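Local atomic coordinates of terminal oxygenase component of carbazole 1,9a-dioxygenase (Sphingomonas, PDB entry 3GKQ), a protein that probably catalyses the dioxygenation of carbazole as the terminal oxygenase of carbazole 1,9a-dioxygenase, passing electrons from a Rieske [2Fe-2S] cluster to a non-heme iron. Residues A[216-221]-A[226-231]; A[261-266]-A[271-276]. One frame throughout, in Å; residues are numbered along the deposited sequence.

Contact 1: A[216-221]-A[226-231]; sequences TRSVTG and KGVFDL
Thr216 starts the edge strand of an antiparallel beta hairpin, 216-219 with 227-230, in the catalytic domain of this Rieske oxygenase. Its CB lies 4.0 Å from Val228 CG1, on the face that turns to helix 361-373, while its backbone carbonyl carbon takes the CD1 methyl of Leu231 against it. Arg217 forms a hydrogen-bonded pair with Phe229, and the bond from Phe229 N to Arg217 O, 2.8 Å long, is almost straight at 170°. On the other face of the sheet the two side chains run alongside each other: with CG anti to the backbone N (chi1 -178°) and a bend at chi3, Arg217 lays its guanidinium over the Phe229 ring, the planes 27° apart and NH2 3.3 Å from CE2, offset toward the rim. Ser218 returns to the first face, where its OG meets Val228 CG2. Val219 pairs through its backbone with Gly227 and sets CG2 at the edge of the Phe229 ring, 3.7 Å from CE2. Beyond the strand, Lys226 crosses Thr220 and bends at chi4 to reach the turn, where its NZ sits 2.8 Å from Gly221 O, well above the carbonyl plane. A methionine in its place would probably leave that carbonyl without this donor and the turn less firmly tied. A weak second bond, 3.4 Å long, joins Lys226 NZ to Thr220 O.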
ATOM      1  N   THR A 216     -38.078  -7.505 -18.690  1.00 43.93           N
ATOM      2  CA  THR A 216     -37.184  -8.639 -18.537  1.00 43.04           C
ATOM      3  C   THR A 216     -37.938  -9.955 -18.523  1.00 42.32           C
ATOM      4  O   THR A 216     -39.159  -9.990 -18.352  1.00 39.50           O
ATOM      5  CB  THR A 216     -36.374  -8.554 -17.216  1.00 44.10           C
ATOM      6  OG1 THR A 216     -37.263  -8.698 -16.099  1.00 44.14           O
ATOM      7  CG2 THR A 216     -35.646  -7.223 -17.109  1.00 43.08           C
ATOM      8  N   ARG A 217     -37.186 -11.033 -18.708  1.00 41.41           N
ATOM      9  CA  ARG A 217     -37.719 -12.384 -18.677  1.00 42.90           C
ATOM     10  C   ARG A 217     -36.637 -13.235 -18.024  1.00 42.18           C
ATOM     11  O   ARG A 217     -35.475 -13.170 -18.416  1.00 43.16           O
ATOM     12  CB  ARG A 217     -38.010 -12.895 -20.093  1.00 43.95           C
ATOM     13  CG  ARG A 217     -38.607 -14.299 -20.119  1.00 47.56           C
ATOM     14  CD  ARG A 217     -39.209 -14.639 -21.481  1.00 49.80           C
ATOM     15  NE  ARG A 217     -38.208 -14.765 -22.542  1.00 50.71           N
ATOM     16  CZ  ARG A 217     -37.367 -15.790 -22.660  1.00 51.91           C
ATOM     17  NH1 ARG A 217     -37.398 -16.786 -21.781  1.00 51.34           N
ATOM     18  NH2 ARG A 217     -36.499 -15.821 -23.664  1.00 51.95           N
ATOM     19  N   SER A 218     -37.013 -14.012 -17.016  1.00 43.14           N
ATOM     20  CA  SER A 218     -36.061 -14.869 -16.325  1.00 44.21           C
ATOM     21  C   SER A 218     -36.223 -16.325 -16.734  1.00 46.17           C
ATOM     22  O   SER A 218     -37.324 -16.770 -17.071  1.00 47.35           O
ATOM     23  CB  SER A 218     -36.236 -14.752 -14.808  1.00 43.63           C
ATOM     24  OG  SER A 218     -35.848 -13.471 -14.343  1.00 45.63           O
ATOM     25  N   VAL A 219     -35.112 -17.055 -16.701  1.00 46.25           N
ATOM     26  CA  VAL A 219     -35.077 -18.474 -17.040  1.00 45.70           C
ATOM     27  C   VAL A 219     -34.461 -19.156 -15.824  1.00 46.04           C
ATOM     28  O   VAL A 219     -33.299 -18.918 -15.496  1.00 45.79           O
ATOM     29  CB  VAL A 219     -34.188 -18.724 -18.269  1.00 45.32           C
ATOM     30  CG1 VAL A 219     -34.194 -20.198 -18.628  1.00 46.45           C
ATOM     31  CG2 VAL A 219     -34.681 -17.887 -19.435  1.00 44.80           C
ATOM     32  N   THR A 220     -35.234 -20.000 -15.150  1.00 46.04           N
ATOM     33  CA  THR A 220     -34.730 -20.651 -13.954  1.00 47.64           C
ATOM     34  C   THR A 220     -34.943 -22.163 -13.878  1.00 47.94           C
ATOM     35  O   THR A 220     -34.844 -22.754 -12.803  1.00 47.35           O
ATOM     36  CB  THR A 220     -35.339 -19.988 -12.698  1.00 48.39           C
ATOM     37  OG1 THR A 220     -34.750 -20.558 -11.526  1.00 52.62           O
ATOM     38  CG2 THR A 220     -36.850 -20.201 -12.652  1.00 46.68           C
ATOM     39  N   GLY A 221     -35.226 -22.789 -15.017  1.00 48.85           N
ATOM     40  CA  GLY A 221     -35.435 -24.225 -15.026  1.00 49.54           C
ATOM     41  C   GLY A 221     -34.159 -24.992 -14.725  1.00 50.38           C
ATOM     42  O   GLY A 221     -33.056 -24.459 -14.868  1.00 50.71           O
ATOM     43  N   LYS A 226     -29.152 -20.638 -16.204  1.00 35.47           N
ATOM     44  CA  LYS A 226     -30.137 -19.741 -15.617  1.00 33.66           C
ATOM     45  C   LYS A 226     -29.674 -18.301 -15.806  1.00 33.26           C
ATOM     46  O   LYS A 226     -28.513 -17.969 -15.545  1.00 31.97           O
ATOM     47  CB  LYS A 226     -30.316 -20.040 -14.124  1.00 34.31           C
ATOM     48  CG  LYS A 226     -30.742 -21.475 -13.797  1.00 35.30           C
ATOM     49  CD  LYS A 226     -31.118 -21.598 -12.324  1.00 38.85           C
ATOM     50  CE  LYS A 226     -30.897 -23.005 -11.772  1.00 41.73           C
ATOM     51  NZ  LYS A 226     -31.704 -24.038 -12.456  1.00 45.32           N
ATOM     52  N   GLY A 227     -30.581 -17.446 -16.261  1.00 32.21           N
ATOM     53  CA  GLY A 227     -30.207 -16.065 -16.492  1.00 31.86           C
ATOM     54  C   GLY A 227     -31.382 -15.146 -16.725  1.00 32.24           C
ATOM     55  O   GLY A 227     -32.538 -15.528 -16.520  1.00 29.81           O
ATOM     56  N   VAL A 228     -31.076 -13.930 -17.167  1.00 31.61           N
ATOM     57  CA  VAL A 228     -32.095 -12.919 -17.418  1.00 30.93           C
ATOM     58  C   VAL A 228     -31.951 -12.327 -18.812  1.00 31.23           C
ATOM     59  O   VAL A 228     -30.841 -12.058 -19.270  1.00 31.06           O
ATOM     60  CB  VAL A 228     -31.982 -11.762 -16.395  1.00 31.10           C
ATOM     61  CG1 VAL A 228     -33.096 -10.746 -16.626  1.00 31.27           C
ATOM     62  CG2 VAL A 228     -32.031 -12.314 -14.974  1.00 30.02           C
ATOM     63  N   PHE A 229     -33.083 -12.138 -19.483  1.00 31.54           N
ATOM     64  CA  PHE A 229     -33.102 -11.550 -20.816  1.00 32.56           C
ATOM     65  C   PHE A 229     -33.511 -10.096 -20.668  1.00 33.07           C
ATOM     66  O   PHE A 229     -34.485  -9.781 -19.982  1.00 32.05           O
ATOM     67  CB  PHE A 229     -34.120 -12.264 -21.718  1.00 33.14           C
ATOM     68  CG  PHE A 229     -33.611 -13.538 -22.324  1.00 33.71           C
ATOM     69  CD1 PHE A 229     -32.746 -13.507 -23.413  1.00 33.85           C
ATOM     70  CD2 PHE A 229     -33.983 -14.770 -21.799  1.00 34.70           C
ATOM     71  CE1 PHE A 229     -32.259 -14.688 -23.971  1.00 34.31           C
ATOM     72  CE2 PHE A 229     -33.500 -15.956 -22.349  1.00 34.49           C
ATOM     73  CZ  PHE A 229     -32.636 -15.912 -23.437  1.00 33.93           C
ATOM     74  N   ASP A 230     -32.762  -9.207 -21.301  1.00 34.49           N
ATOM     75  CA  ASP A 230     -33.081  -7.795 -21.242  1.00 37.77           C
ATOM     76  C   ASP A 230     -34.058  -7.493 -22.369  1.00 39.66           C
ATOM     77  O   ASP A 230     -33.705  -7.545 -23.549  1.00 37.91           O
ATOM     78  CB  ASP A 230     -31.804  -6.968 -21.376  1.00 39.15           C
ATOM     79  CG  ASP A 230     -32.079  -5.501 -21.578  1.00 41.59           C
ATOM     80  OD1 ASP A 230     -33.120  -5.007 -21.094  1.00 41.87           O
ATOM     81  OD2 ASP A 230     -31.235  -4.835 -22.215  1.00 46.73           O
ATOM     82  N   LEU A 231     -35.297  -7.195 -21.983  1.00 42.70           N
ATOM     83  CA  LEU A 231     -36.370  -6.909 -22.927  1.00 44.76           C
ATOM     84  C   LEU A 231     -36.757  -5.426 -22.999  1.00 45.54           C
ATOM     85  O   LEU A 231     -37.906  -5.099 -23.304  1.00 46.54           O
ATOM     86  CB  LEU A 231     -37.609  -7.729 -22.551  1.00 43.28           C
ATOM     87  CG  LEU A 231     -37.469  -9.252 -22.415  1.00 45.39           C
ATOM     88  CD1 LEU A 231     -38.811  -9.829 -21.967  1.00 43.18           C
ATOM     89  CD2 LEU A 231     -37.035  -9.880 -23.743  1.00 43.09           C
TER

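Contact 2: A[261-266]-A[271-276]; sequences ISISVW and LKVDPF
Ser262 and Ser264 make the hydrogen-bonded pairs of this antiparallel hairpin, with Asp274 and Lys272, each through two backbone bonds. Asp274 O also takes a weak bond from Ile261 N, so two residues face one: a classic beta bulge, before the cis peptide of Pro275.

Apolar contacts lie at the bulge end and along the face of Ile263, Val265, Leu271 and Val273. Ile261 CD1 rests 3.9 Å from Pro275 CD. The CG2 branch of Ile263 meets Leu271 CD1 at 3.8 Å, while its CG1 lies 4.3 Å from Val273 CG1. With CG anti to the backbone N (chi1 -174°) and chi2 79°, Leu271 lays CD1 against the neighbouring strand, where it also touches Ser264 O.

The other face mixes polar and aromatic groups, the Phe229 ring lying against both serines. Trp266 NE1 donates to Ser264 OG over 2.9 Å, the hydroxyl oxygen lying 21° out of the indole plane; it also touches Lys272 CB. Lys272 extends to Pro154 O, and Asp274 OD1 bonds Thr282 OG1.

The side chains of Leu271, about 7 Å from the bound iron(II) ion, and Ile263, about 7 Å from that of the iron ligand His186, probably present hydrocarbon to the metal's surroundings.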
ATOM      1  N   ILE A 261     -29.682  -6.692 -30.145  1.00 41.20           N
ATOM      2  CA  ILE A 261     -31.124  -6.877 -30.221  1.00 40.98           C
ATOM      3  C   ILE A 261     -31.568  -7.709 -29.024  1.00 41.63           C
ATOM      4  O   ILE A 261     -32.643  -7.495 -28.465  1.00 42.76           O
ATOM      5  CB  ILE A 261     -31.509  -7.600 -31.531  1.00 40.17           C
ATOM      6  CG1 ILE A 261     -31.273  -6.663 -32.721  1.00 39.70           C
ATOM      7  CG2 ILE A 261     -32.958  -8.067 -31.475  1.00 40.61           C
ATOM      8  CD1 ILE A 261     -31.495  -7.311 -34.070  1.00 39.64           C
ATOM      9  N   SER A 262     -30.723  -8.656 -28.634  1.00 41.35           N
ATOM     10  CA  SER A 262     -31.010  -9.524 -27.504  1.00 41.36           C
ATOM     11  C   SER A 262     -29.816  -9.614 -26.565  1.00 40.84           C
ATOM     12  O   SER A 262     -28.782 -10.194 -26.914  1.00 40.71           O
ATOM     13  CB  SER A 262     -31.371 -10.924 -27.989  1.00 43.05           C
ATOM     14  OG  SER A 262     -31.457 -11.823 -26.897  1.00 45.19           O
ATOM     15  N   ILE A 263     -29.963  -9.035 -25.377  1.00 38.97           N
ATOM     16  CA  ILE A 263     -28.906  -9.063 -24.375  1.00 36.61           C
ATOM     17  C   ILE A 263     -29.380  -9.911 -23.201  1.00 35.19           C
ATOM     18  O   ILE A 263     -30.548  -9.854 -22.813  1.00 33.01           O
ATOM     19  CB  ILE A 263     -28.575  -7.647 -23.866  1.00 38.15           C
ATOM     20  CG1 ILE A 263     -28.257  -6.732 -25.049  1.00 39.40           C
ATOM     21  CG2 ILE A 263     -27.385  -7.700 -22.919  1.00 38.25           C
ATOM     22  CD1 ILE A 263     -27.911  -5.317 -24.646  1.00 40.67           C
ATOM     23  N   SER A 264     -28.474 -10.706 -22.642  1.00 33.24           N
ATOM     24  CA  SER A 264     -28.821 -11.560 -21.514  1.00 32.58           C
ATOM     25  C   SER A 264     -27.597 -11.866 -20.658  1.00 30.81           C
ATOM     26  O   SER A 264     -26.471 -11.870 -21.150  1.00 30.37           O
ATOM     27  CB  SER A 264     -29.446 -12.866 -22.016  1.00 32.77           C
ATOM     28  OG  SER A 264     -28.587 -13.530 -22.929  1.00 32.88           O
ATOM     29  N   VAL A 265     -27.823 -12.115 -19.371  1.00 30.06           N
ATOM     30  CA  VAL A 265     -26.736 -12.430 -18.453  1.00 29.22           C
ATOM     31  C   VAL A 265     -27.055 -13.766 -17.796  1.00 29.01           C
ATOM     32  O   VAL A 265     -28.210 -14.044 -17.477  1.00 29.41           O
ATOM     33  CB  VAL A 265     -26.559 -11.323 -17.374  1.00 30.17           C
ATOM     34  CG1 VAL A 265     -27.811 -11.224 -16.499  1.00 29.04           C
ATOM     35  CG2 VAL A 265     -25.328 -11.618 -16.525  1.00 30.55           C
ATOM     36  N   TRP A 266     -26.033 -14.591 -17.594  1.00 29.06           N
ATOM     37  CA  TRP A 266     -26.232 -15.918 -17.016  1.00 28.29           C
ATOM     38  C   TRP A 266     -25.256 -16.261 -15.894  1.00 28.17           C
ATOM     39  O   TRP A 266     -24.115 -15.798 -15.891  1.00 28.47           O
ATOM     40  CB  TRP A 266     -26.090 -16.975 -18.117  1.00 30.00           C
ATOM     41  CG  TRP A 266     -26.841 -16.621 -19.355  1.00 30.39           C
ATOM     42  CD1 TRP A 266     -26.469 -15.719 -20.313  1.00 29.97           C
ATOM     43  CD2 TRP A 266     -28.148 -17.075 -19.716  1.00 31.64           C
ATOM     44  NE1 TRP A 266     -27.470 -15.576 -21.242  1.00 30.54           N
ATOM     45  CE2 TRP A 266     -28.513 -16.396 -20.900  1.00 32.06           C
ATOM     46  CE3 TRP A 266     -29.051 -17.985 -19.150  1.00 31.78           C
ATOM     47  CZ2 TRP A 266     -29.746 -16.599 -21.531  1.00 32.21           C
ATOM     48  CZ3 TRP A 266     -30.282 -18.186 -19.777  1.00 33.48           C
ATOM     49  CH2 TRP A 266     -30.615 -17.493 -20.955  1.00 32.81           C
ATOM     50  N   LEU A 271     -22.120 -12.597 -19.915  1.00 31.81           N
ATOM     51  CA  LEU A 271     -23.004 -11.844 -20.793  1.00 33.80           C
ATOM     52  C   LEU A 271     -23.056 -12.366 -22.225  1.00 34.99           C
ATOM     53  O   LEU A 271     -22.083 -12.930 -22.735  1.00 35.50           O
ATOM     54  CB  LEU A 271     -22.561 -10.383 -20.824  1.00 32.62           C
ATOM     55  CG  LEU A 271     -23.434  -9.369 -21.572  1.00 33.66           C
ATOM     56  CD1 LEU A 271     -24.625  -8.985 -20.707  1.00 33.75           C
ATOM     57  CD2 LEU A 271     -22.606  -8.130 -21.893  1.00 32.41           C
ATOM     58  N   LYS A 272     -24.209 -12.177 -22.859  1.00 35.56           N
ATOM     59  CA  LYS A 272     -24.409 -12.563 -24.251  1.00 35.24           C
ATOM     60  C   LYS A 272     -25.124 -11.419 -24.961  1.00 35.69           C
ATOM     61  O   LYS A 272     -26.259 -11.078 -24.617  1.00 35.51           O
ATOM     62  CB  LYS A 272     -25.253 -13.835 -24.373  1.00 34.26           C
ATOM     63  CG  LYS A 272     -25.515 -14.231 -25.834  1.00 35.63           C
ATOM     64  CD  LYS A 272     -26.374 -15.477 -25.953  1.00 35.25           C
ATOM     65  CE  LYS A 272     -26.696 -15.789 -27.413  1.00 35.15           C
ATOM     66  NZ  LYS A 272     -27.575 -16.989 -27.534  1.00 34.59           N
ATOM     67  N   VAL A 273     -24.446 -10.814 -25.932  1.00 36.05           N
ATOM     68  CA  VAL A 273     -25.018  -9.713 -26.706  1.00 36.94           C
ATOM     69  C   VAL A 273     -25.192 -10.234 -28.129  1.00 38.28           C
ATOM     70  O   VAL A 273     -24.217 -10.580 -28.803  1.00 36.56           O
ATOM     71  CB  VAL A 273     -24.087  -8.492 -26.699  1.00 36.41           C
ATOM     72  CG1 VAL A 273     -24.743  -7.331 -27.420  1.00 36.48           C
ATOM     73  CG2 VAL A 273     -23.760  -8.101 -25.258  1.00 36.49           C
ATOM     74  N   ASP A 274     -26.439 -10.297 -28.584  1.00 39.26           N
ATOM     75  CA  ASP A 274     -26.725 -10.833 -29.905  1.00 40.66           C
ATOM     76  C   ASP A 274     -27.675  -9.982 -30.750  1.00 40.19           C
ATOM     77  O   ASP A 274     -28.801  -9.699 -30.339  1.00 40.08           O
ATOM     78  CB  ASP A 274     -27.291 -12.240 -29.732  1.00 42.04           C
ATOM     79  CG  ASP A 274     -27.305 -13.027 -31.017  1.00 44.18           C
ATOM     80  OD1 ASP A 274     -26.391 -12.832 -31.846  1.00 42.63           O
ATOM     81  OD2 ASP A 274     -28.224 -13.859 -31.183  1.00 46.30           O
ATOM     82  N   PRO A 275     -27.218  -9.543 -31.937  1.00 39.41           N
ATOM     83  CA  PRO A 275     -25.881  -9.777 -32.497  1.00 37.29           C
ATOM     84  C   PRO A 275     -24.973  -8.601 -32.151  1.00 36.06           C
ATOM     85  O   PRO A 275     -25.456  -7.505 -31.876  1.00 36.39           O
ATOM     86  CB  PRO A 275     -26.157  -9.865 -33.992  1.00 39.21           C
ATOM     87  CG  PRO A 275     -27.201  -8.800 -34.167  1.00 39.01           C
ATOM     88  CD  PRO A 275     -28.132  -9.034 -32.980  1.00 39.39           C
ATOM     89  N   PHE A 276     -23.663  -8.820 -32.171  1.00 34.11           N
ATOM     90  CA  PHE A 276     -22.721  -7.754 -31.844  1.00 33.15           C
ATOM     91  C   PHE A 276     -21.302  -8.288 -31.980  1.00 32.37           C
ATOM     92  O   PHE A 276     -21.043  -9.455 -31.677  1.00 32.03           O
ATOM     93  CB  PHE A 276     -22.976  -7.267 -30.408  1.00 32.96           C
ATOM     94  CG  PHE A 276     -22.294  -5.973 -30.076  1.00 32.13           C
ATOM     95  CD1 PHE A 276     -20.969  -5.957 -29.647  1.00 29.67           C
ATOM     96  CD2 PHE A 276     -22.954  -4.762 -30.263  1.00 31.05           C
ATOM     97  CE1 PHE A 276     -20.315  -4.754 -29.409  1.00 31.33           C
ATOM     98  CE2 PHE A 276     -22.304  -3.547 -30.028  1.00 31.41           C
ATOM     99  CZ  PHE A 276     -20.984  -3.543 -29.605  1.00 31.20           C
TER

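In the fold
Following the chain from the N terminus, contact 1 closes first, bringing 226-231 back against 216-221 across a four-residue connection. Contact 2 opens only after it, and 271-276 returns on 261-266 over an equally short gap, so the two hairpins follow in series and neither nests nor crosses. Strands 227-230 and 262-266 are sheet neighbours: Val228 N lies 2.9 Å from Val265 O, and the rings of Phe229 and Trp266 meet edge-to-face. Together they build four consecutive strands of the seven-stranded antiparallel sheet, from its edge at 216-219 inward to 270-274, whose next neighbour is strand 282-289. Contact 2, through Ile263 and Leu271, lies near the iron held by His186, His190 and Asp334.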